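Local coordinates for protein D-3-phosphoglycerate dehydrogenase (Sulfolobus tokodaii, PDB 2EKL) that binds NAD and probably oxidises D-3-phosphoglycerate in the pathway to serine, as a member of the D-isomer specific 2-hydroxyacid dehydrogenase family, at residues Asn230-Leu243 with Tyr254-Trp268. Residues are numbered along the deposited sequence; the frame is centred on the assembly and turned at random.
Sequences NTSRAVAVNGKALL and YATDVFWNEPPKEEW. With NAD (nicotinamide-adenine-dinucleotide), chain B.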
loop_
_atom_site.group_PDB
_atom_site.type_symbol
_atom_site.label_atom_id
_atom_site.label_comp_id
_atom_site.label_asym_id
_atom_site.label_seq_id
_atom_site.Cartn_x
_atom_site.Cartn_y
_atom_site.Cartn_z
ATOM N N ASN A 230 -12.825 0.606 0.559
ATOM C CA ASN A 230 -13.697 1.157 1.586
ATOM C C ASN A 230 -13.079 1.109 2.980
ATOM O O ASN A 230 -12.874 0.034 3.536
ATOM C CB ASN A 230 -15.032 0.396 1.593
ATOM C CG ASN A 230 -16.065 1.018 2.531
ATOM O OD1 ASN A 230 -15.814 2.042 3.166
ATOM N ND2 ASN A 230 -17.234 0.394 2.617
ATOM N N THR A 231 -12.770 2.279 3.530
ATOM C CA THR A 231 -12.229 2.353 4.882
ATOM C C THR A 231 -13.134 3.241 5.725
ATOM O O THR A 231 -12.754 3.664 6.813
ATOM C CB THR A 231 -10.798 2.935 4.921
ATOM O OG1 THR A 231 -10.783 4.228 4.306
ATOM C CG2 THR A 231 -9.827 2.012 4.203
ATOM N N SER A 232 -14.335 3.511 5.221
ATOM C CA SER A 232 -15.284 4.356 5.940
ATOM C C SER A 232 -16.299 3.528 6.726
ATOM O O SER A 232 -16.079 3.231 7.903
ATOM C CB SER A 232 -15.991 5.310 4.965
ATOM O OG SER A 232 -16.703 4.619 3.953
ATOM N N ARG A 233 -17.410 3.165 6.089
ATOM C CA ARG A 233 -18.440 2.357 6.738
ATOM C C ARG A 233 -18.972 1.283 5.794
ATOM O O ARG A 233 -19.218 1.543 4.616
ATOM C CB ARG A 233 -19.611 3.224 7.206
ATOM C CG ARG A 233 -19.347 4.007 8.479
ATOM C CD ARG A 233 -20.654 4.286 9.200
ATOM N NE ARG A 233 -20.456 4.982 10.467
ATOM C CZ ARG A 233 -21.429 5.235 11.336
ATOM N NH1 ARG A 233 -22.670 4.845 11.073
ATOM N NH2 ARG A 233 -21.164 5.881 12.465
ATOM N N ALA A 234 -19.158 0.080 6.319
ATOM C CA ALA A 234 -19.658 -1.024 5.513
ATOM C C ALA A 234 -21.050 -0.735 4.953
ATOM O O ALA A 234 -21.328 -1.038 3.794
ATOM C CB ALA A 234 -19.682 -2.310 6.343
ATOM N N VAL A 235 -21.915 -0.137 5.768
ATOM C CA VAL A 235 -23.283 0.162 5.340
ATOM C C VAL A 235 -23.392 1.110 4.144
ATOM O O VAL A 235 -24.466 1.241 3.554
ATOM C CB VAL A 235 -24.133 0.738 6.508
ATOM C CG1 VAL A 235 -24.178 -0.258 7.654
ATOM C CG2 VAL A 235 -23.565 2.065 6.974
ATOM N N ALA A 236 -22.292 1.768 3.787
ATOM C CA ALA A 236 -22.299 2.679 2.648
ATOM C C ALA A 236 -22.417 1.873 1.357
ATOM O O ALA A 236 -22.730 2.417 0.298
ATOM C CB ALA A 236 -21.017 3.512 2.629
ATOM N N VAL A 237 -22.181 0.569 1.461
ATOM C CA VAL A 237 -22.242 -0.324 0.306
ATOM C C VAL A 237 -23.269 -1.440 0.457
ATOM O O VAL A 237 -23.391 -2.041 1.524
ATOM C CB VAL A 237 -20.870 -0.990 0.053
ATOM C CG1 VAL A 237 -20.964 -1.967 -1.119
ATOM C CG2 VAL A 237 -19.824 0.073 -0.222
ATOM N N ASN A 238 -24.005 -1.707 -0.617
ATOM C CA ASN A 238 -24.985 -2.789 -0.618
ATOM C C ASN A 238 -24.142 -4.049 -0.812
ATOM O O ASN A 238 -23.696 -4.337 -1.924
ATOM C CB ASN A 238 -25.957 -2.625 -1.793
ATOM C CG ASN A 238 -27.017 -3.711 -1.834
ATOM O OD1 ASN A 238 -26.767 -4.854 -1.453
ATOM N ND2 ASN A 238 -28.204 -3.363 -2.319
ATOM N N GLY A 239 -23.918 -4.785 0.274
ATOM C CA GLY A 239 -23.102 -5.986 0.215
ATOM C C GLY A 239 -23.593 -7.075 -0.714
ATOM O O GLY A 239 -22.797 -7.771 -1.346
ATOM N N LYS A 240 -24.907 -7.243 -0.790
ATOM C CA LYS A 240 -25.468 -8.262 -1.656
ATOM C C LYS A 240 -25.283 -7.868 -3.121
ATOM O O LYS A 240 -24.987 -8.713 -3.963
ATOM C CB LYS A 240 -26.941 -8.478 -1.305
ATOM C CG LYS A 240 -27.109 -9.058 0.096
ATOM C CD LYS A 240 -28.565 -9.093 0.551
ATOM C CE LYS A 240 -28.675 -9.701 1.941
ATOM N NZ LYS A 240 -30.080 -9.737 2.428
ATOM N N ALA A 241 -25.437 -6.582 -3.419
ATOM C CA ALA A 241 -25.245 -6.107 -4.783
ATOM C C ALA A 241 -23.766 -6.293 -5.129
ATOM O O ALA A 241 -23.422 -6.692 -6.241
ATOM C CB ALA A 241 -25.633 -4.631 -4.890
ATOM N N LEU A 242 -22.894 -6.007 -4.165
ATOM C CA LEU A 242 -21.454 -6.151 -4.371
ATOM C C LEU A 242 -21.100 -7.584 -4.752
ATOM O O LEU A 242 -20.391 -7.822 -5.726
ATOM C CB LEU A 242 -20.692 -5.764 -3.097
ATOM C CG LEU A 242 -19.175 -5.983 -3.122
ATOM C CD1 LEU A 242 -18.524 -5.074 -4.162
ATOM C CD2 LEU A 242 -18.612 -5.703 -1.732
ATOM N N LEU A 243 -21.590 -8.545 -3.977
ATOM C CA LEU A 243 -21.309 -9.948 -4.254
ATOM C C LEU A 243 -21.798 -10.307 -5.655
ATOM O O LEU A 243 -21.132 -11.027 -6.396
ATOM C CB LEU A 243 -21.995 -10.836 -3.208
ATOM C CG LEU A 243 -21.852 -12.353 -3.383
ATOM C CD1 LEU A 243 -20.385 -12.752 -3.364
ATOM C CD2 LEU A 243 -22.605 -13.057 -2.268
ATOM N N TYR A 254 -12.574 -5.767 -4.248
ATOM C CA TYR A 254 -13.170 -4.937 -3.211
ATOM C C TYR A 254 -12.186 -5.038 -2.047
ATOM O O TYR A 254 -11.943 -6.130 -1.522
ATOM C CB TYR A 254 -14.542 -5.472 -2.776
ATOM C CG TYR A 254 -15.208 -4.647 -1.685
ATOM C CD1 TYR A 254 -15.621 -3.332 -1.925
ATOM C CD2 TYR A 254 -15.436 -5.184 -0.418
ATOM C CE1 TYR A 254 -16.246 -2.578 -0.927
ATOM C CE2 TYR A 254 -16.060 -4.440 0.583
ATOM C CZ TYR A 254 -16.462 -3.139 0.322
ATOM O OH TYR A 254 -17.086 -2.411 1.309
ATOM N N ALA A 255 -11.590 -3.910 -1.675
ATOM C CA ALA A 255 -10.626 -3.877 -0.574
ATOM C C ALA A 255 -11.248 -3.059 0.542
ATOM O O ALA A 255 -11.566 -1.889 0.348
ATOM C CB ALA A 255 -9.321 -3.238 -1.041
ATOM N N THR A 256 -11.399 -3.654 1.719
ATOM C CA THR A 256 -12.051 -2.946 2.807
ATOM C C THR A 256 -11.459 -3.197 4.187
ATOM O O THR A 256 -10.885 -4.252 4.450
ATOM C CB THR A 256 -13.549 -3.325 2.837
ATOM O OG1 THR A 256 -14.228 -2.553 3.827
ATOM C CG2 THR A 256 -13.712 -4.812 3.165
ATOM N N ASP A 257 -11.598 -2.202 5.061
ATOM C CA ASP A 257 -11.129 -2.313 6.434
ATOM C C ASP A 257 -12.372 -2.472 7.315
ATOM O O ASP A 257 -12.271 -2.651 8.527
ATOM C CB ASP A 257 -10.364 -1.048 6.840
ATOM C CG ASP A 257 -9.792 -1.133 8.246
ATOM O OD1 ASP A 257 -9.110 -2.136 8.556
ATOM O OD2 ASP A 257 -10.014 -0.192 9.040
ATOM N N VAL A 258 -13.543 -2.403 6.689
ATOM C CA VAL A 258 -14.807 -2.520 7.415
ATOM C C VAL A 258 -15.765 -3.546 6.804
ATOM O O VAL A 258 -15.929 -3.622 5.582
ATOM C CB VAL A 258 -15.523 -1.150 7.484
ATOM C CG1 VAL A 258 -14.661 -0.153 8.247
ATOM C CG2 VAL A 258 -15.813 -0.641 6.078
ATOM N N PHE A 259 -16.394 -4.342 7.662
ATOM C CA PHE A 259 -17.335 -5.357 7.208
ATOM C C PHE A 259 -18.661 -5.166 7.936
ATOM O O PHE A 259 -18.693 -4.699 9.073
ATOM C CB PHE A 259 -16.782 -6.761 7.480
ATOM C CG PHE A 259 -16.752 -7.648 6.264
ATOM C CD1 PHE A 259 -15.942 -7.333 5.176
ATOM C CD2 PHE A 259 -17.536 -8.799 6.204
ATOM C CE1 PHE A 259 -15.915 -8.149 4.045
ATOM C CE2 PHE A 259 -17.514 -9.620 5.079
ATOM C CZ PHE A 259 -16.703 -9.295 3.997
ATOM N N TRP A 260 -19.753 -5.520 7.267
ATOM C CA TRP A 260 -21.087 -5.374 7.836
ATOM C C TRP A 260 -21.137 -6.007 9.219
ATOM O O TRP A 260 -21.743 -5.460 10.140
ATOM C CB TRP A 260 -22.100 -5.996 6.876
ATOM C CG TRP A 260 -22.047 -5.314 5.534
ATOM C CD1 TRP A 260 -22.773 -4.225 5.136
ATOM C CD2 TRP A 260 -21.145 -5.606 4.460
ATOM N NE1 TRP A 260 -22.374 -3.818 3.883
ATOM C CE2 TRP A 260 -21.376 -4.648 3.445
ATOM C CE3 TRP A 260 -20.159 -6.581 4.256
ATOM C CZ2 TRP A 260 -20.655 -4.637 2.246
ATOM C CZ3 TRP A 260 -19.443 -6.570 3.061
ATOM C CH2 TRP A 260 -19.696 -5.602 2.072
ATOM N N ASN A 261 -20.477 -7.152 9.351
ATOM C CA ASN A 261 -20.374 -7.872 10.616
ATOM C C ASN A 261 -18.927 -8.339 10.720
ATOM O O ASN A 261 -18.414 -8.991 9.810
ATOM C CB ASN A 261 -21.317 -9.078 10.644
ATOM C CG ASN A 261 -22.744 -8.694 10.989
ATOM O OD1 ASN A 261 -23.025 -8.237 12.098
ATOM N ND2 ASN A 261 -23.652 -8.872 10.037
ATOM N N GLU A 262 -18.272 -7.996 11.826
ATOM C CA GLU A 262 -16.874 -8.363 12.036
ATOM C C GLU A 262 -16.720 -9.232 13.285
ATOM O O GLU A 262 -16.753 -8.726 14.405
ATOM C CB GLU A 262 -16.033 -7.085 12.180
ATOM C CG GLU A 262 -16.282 -6.059 11.068
ATOM C CD GLU A 262 -15.648 -4.698 11.337
ATOM O OE1 GLU A 262 -15.216 -4.442 12.478
ATOM O OE2 GLU A 262 -15.593 -3.872 10.401
ATOM N N PRO A 263 -16.552 -10.557 13.111
ATOM C CA PRO A 263 -16.493 -11.326 11.863
ATOM C C PRO A 263 -17.878 -11.485 11.239
ATOM O O PRO A 263 -18.890 -11.247 11.896
ATOM C CB PRO A 263 -15.931 -12.683 12.305
ATOM C CG PRO A 263 -15.349 -12.423 13.676
ATOM C CD PRO A 263 -16.309 -11.441 14.261
ATOM N N PRO A 264 -17.934 -11.904 9.962
ATOM C CA PRO A 264 -19.189 -12.106 9.228
ATOM C C PRO A 264 -20.022 -13.233 9.829
ATOM O O PRO A 264 -19.477 -14.199 10.363
ATOM C CB PRO A 264 -18.718 -12.449 7.817
ATOM C CG PRO A 264 -17.388 -11.779 7.724
ATOM C CD PRO A 264 -16.781 -12.078 9.063
ATOM N N LYS A 265 -21.342 -13.112 9.728
ATOM C CA LYS A 265 -22.241 -14.125 10.264
ATOM C C LYS A 265 -23.236 -14.628 9.221
ATOM O O LYS A 265 -23.582 -15.809 9.203
ATOM C CB LYS A 265 -22.994 -13.565 11.474
ATOM C CG LYS A 265 -22.089 -13.174 12.633
ATOM C CD LYS A 265 -22.878 -12.654 13.826
ATOM C CE LYS A 265 -23.597 -11.354 13.506
ATOM N NZ LYS A 265 -24.333 -10.832 14.691
ATOM N N GLU A 266 -23.682 -13.731 8.346
ATOM C CA GLU A 266 -24.646 -14.077 7.306
ATOM C C GLU A 266 -23.996 -14.825 6.142
ATOM O O GLU A 266 -22.823 -14.610 5.832
ATOM C CB GLU A 266 -25.334 -12.807 6.797
ATOM C CG GLU A 266 -25.937 -11.956 7.908
ATOM C CD GLU A 266 -26.791 -10.815 7.382
ATOM O OE1 GLU A 266 -27.735 -11.090 6.614
ATOM O OE2 GLU A 266 -26.525 -9.645 7.742
ATOM N N GLU A 267 -24.768 -15.701 5.501
ATOM C CA GLU A 267 -24.273 -16.502 4.384
ATOM C C GLU A 267 -23.630 -15.695 3.262
ATOM O O GLU A 267 -22.567 -16.062 2.760
ATOM C CB GLU A 267 -25.403 -17.353 3.791
ATOM C CG GLU A 267 -24.933 -18.312 2.699
ATOM C CD GLU A 267 -26.069 -19.090 2.055
ATOM O OE1 GLU A 267 -26.867 -19.706 2.794
ATOM O OE2 GLU A 267 -26.158 -19.090 0.807
ATOM N N TRP A 268 -24.276 -14.608 2.854
ATOM C CA TRP A 268 -23.739 -13.793 1.773
ATOM C C TRP A 268 -22.451 -13.087 2.194
ATOM O O TRP A 268 -21.552 -12.887 1.373
ATOM C CB TRP A 268 -24.775 -12.768 1.305
ATOM C CG TRP A 268 -25.184 -11.821 2.367
ATOM C CD1 TRP A 268 -26.160 -12.007 3.300
ATOM C CD2 TRP A 268 -24.591 -10.549 2.650
ATOM N NE1 TRP A 268 -26.213 -10.929 4.148
ATOM C CE2 TRP A 268 -25.260 -10.019 3.773
ATOM C CE3 TRP A 268 -23.556 -9.807 2.064
ATOM C CZ2 TRP A 268 -24.930 -8.777 4.325
ATOM C CZ3 TRP A 268 -23.226 -8.571 2.615
ATOM C CH2 TRP A 268 -23.913 -8.069 3.734
HETATM P PA NAD B . -15.461 13.736 7.420
HETATM O O1A NAD B . -14.309 14.654 7.449
HETATM O O2A NAD B . -16.678 14.149 8.231
HETATM O O5B NAD B . -15.842 13.519 5.879
HETATM C C5B NAD B . -16.956 12.707 5.542
HETATM C C4B NAD B . -17.469 13.323 4.104
HETATM O O4B NAD B . -18.333 12.395 3.427
HETATM C C3B NAD B . -18.129 14.727 4.315
HETATM O O3B NAD B . -17.540 15.719 3.477
HETATM C C2B NAD B . -19.613 14.420 4.080
HETATM O O2B NAD B . -20.447 15.478 3.672
HETATM C C1B NAD B . -19.452 13.293 3.127
HETATM N N9A NAD B . -20.707 12.508 2.901
HETATM C C8A NAD B . -21.675 12.067 3.791
HETATM N N7A NAD B . -22.637 11.392 3.118
HETATM C C5A NAD B . -22.304 11.388 1.807
HETATM C C6A NAD B . -22.894 10.850 0.595
HETATM N N6A NAD B . -24.034 10.178 0.631
HETATM N N1A NAD B . -22.240 11.044 -0.668
HETATM C C2A NAD B . -21.005 11.763 -0.772
HETATM N N3A NAD B . -20.427 12.290 0.406
HETATM C C4A NAD B . -21.070 12.100 1.659
HETATM O O3 NAD B . -15.015 12.296 7.988
HETATM P PN NAD B . -13.588 11.547 7.915
HETATM O O1N NAD B . -12.903 11.897 6.661
HETATM O O2N NAD B . -12.893 11.946 9.173
HETATM O O5D NAD B . -14.114 10.065 8.022
HETATM C C5D NAD B . -14.628 9.423 6.874
HETATM C C4D NAD B . -15.111 8.023 7.191
HETATM O O4D NAD B . -14.054 7.179 7.609
HETATM C C3D NAD B . -16.183 7.898 8.311
HETATM O O3D NAD B . -17.205 6.958 7.944
HETATM C C2D NAD B . -15.389 7.512 9.506
HETATM O O2D NAD B . -16.195 7.042 10.569
HETATM C C1D NAD B . -14.443 6.563 8.825
HETATM N N1N NAD B . -13.189 6.192 9.540
HETATM C C2N NAD B . -12.813 4.813 9.561
HETATM C C3N NAD B . -11.616 4.435 10.240
HETATM C C7N NAD B . -11.217 3.008 10.261
HETATM O O7N NAD B . -10.612 2.560 11.374
HETATM N N7N NAD B . -11.418 2.159 9.264
HETATM C C4N NAD B . -10.815 5.502 10.898
HETATM C C5N NAD B . -11.210 6.898 10.870
HETATM C C6N NAD B . -12.416 7.238 10.178
HETATM O O HOH W 1 -29.545 -9.513 5.356
#
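Asn230 meets the neighbouring strand first through its backbone: its N donates to Ala255 O (2.8 Å) and its O accepts from Asp257 N (3.0 Å), the parallel pairing that joins strands 226-230 and 251-256 of a Rossmann beta-alpha-beta unit. Its amide is held at both ends. ND2, with CG anti to the backbone N (chi1 -173°), gives one hydrogen to Tyr254 OH at 3.1 Å, close to the amide plane, and another to Arg233 O, while OD1 takes Ser232 N and OG from opposite sides of its plane, each tilted about 25° from it, the former closing an Asx turn. Among the tryptophans, Ala234 CB makes a CH-pi contact over one face of Trp260, 3.8 Å from the five-membered ring centroid; Trp268 CH2 lies over the opposite face, and Gly239 CA approaches Trp260 CZ2 at 3.5 Å. In its own ring plane Trp260 NE1 donates to Val237 O (3.1 Å). Two more CH-pi contacts follow, Leu242 CD2 over the Tyr254 ring, 3.5 Å from its centroid, and Lys240 CE above the pyrrole of Trp268, whose NE1 bonds to Glu266 OE1; a water links that oxygen to Lys240 NZ. Just past the strand ends NAD N7N donates to Thr231 O and Asp257 OD2 (2.7 Å). With both hydrogens and its oxygen engaged, the Asn230 amide has its flip fixed and ties the 231-234 turn to the next strand, while the strand pairing brings together both acceptors for the nicotinamide carboxamide.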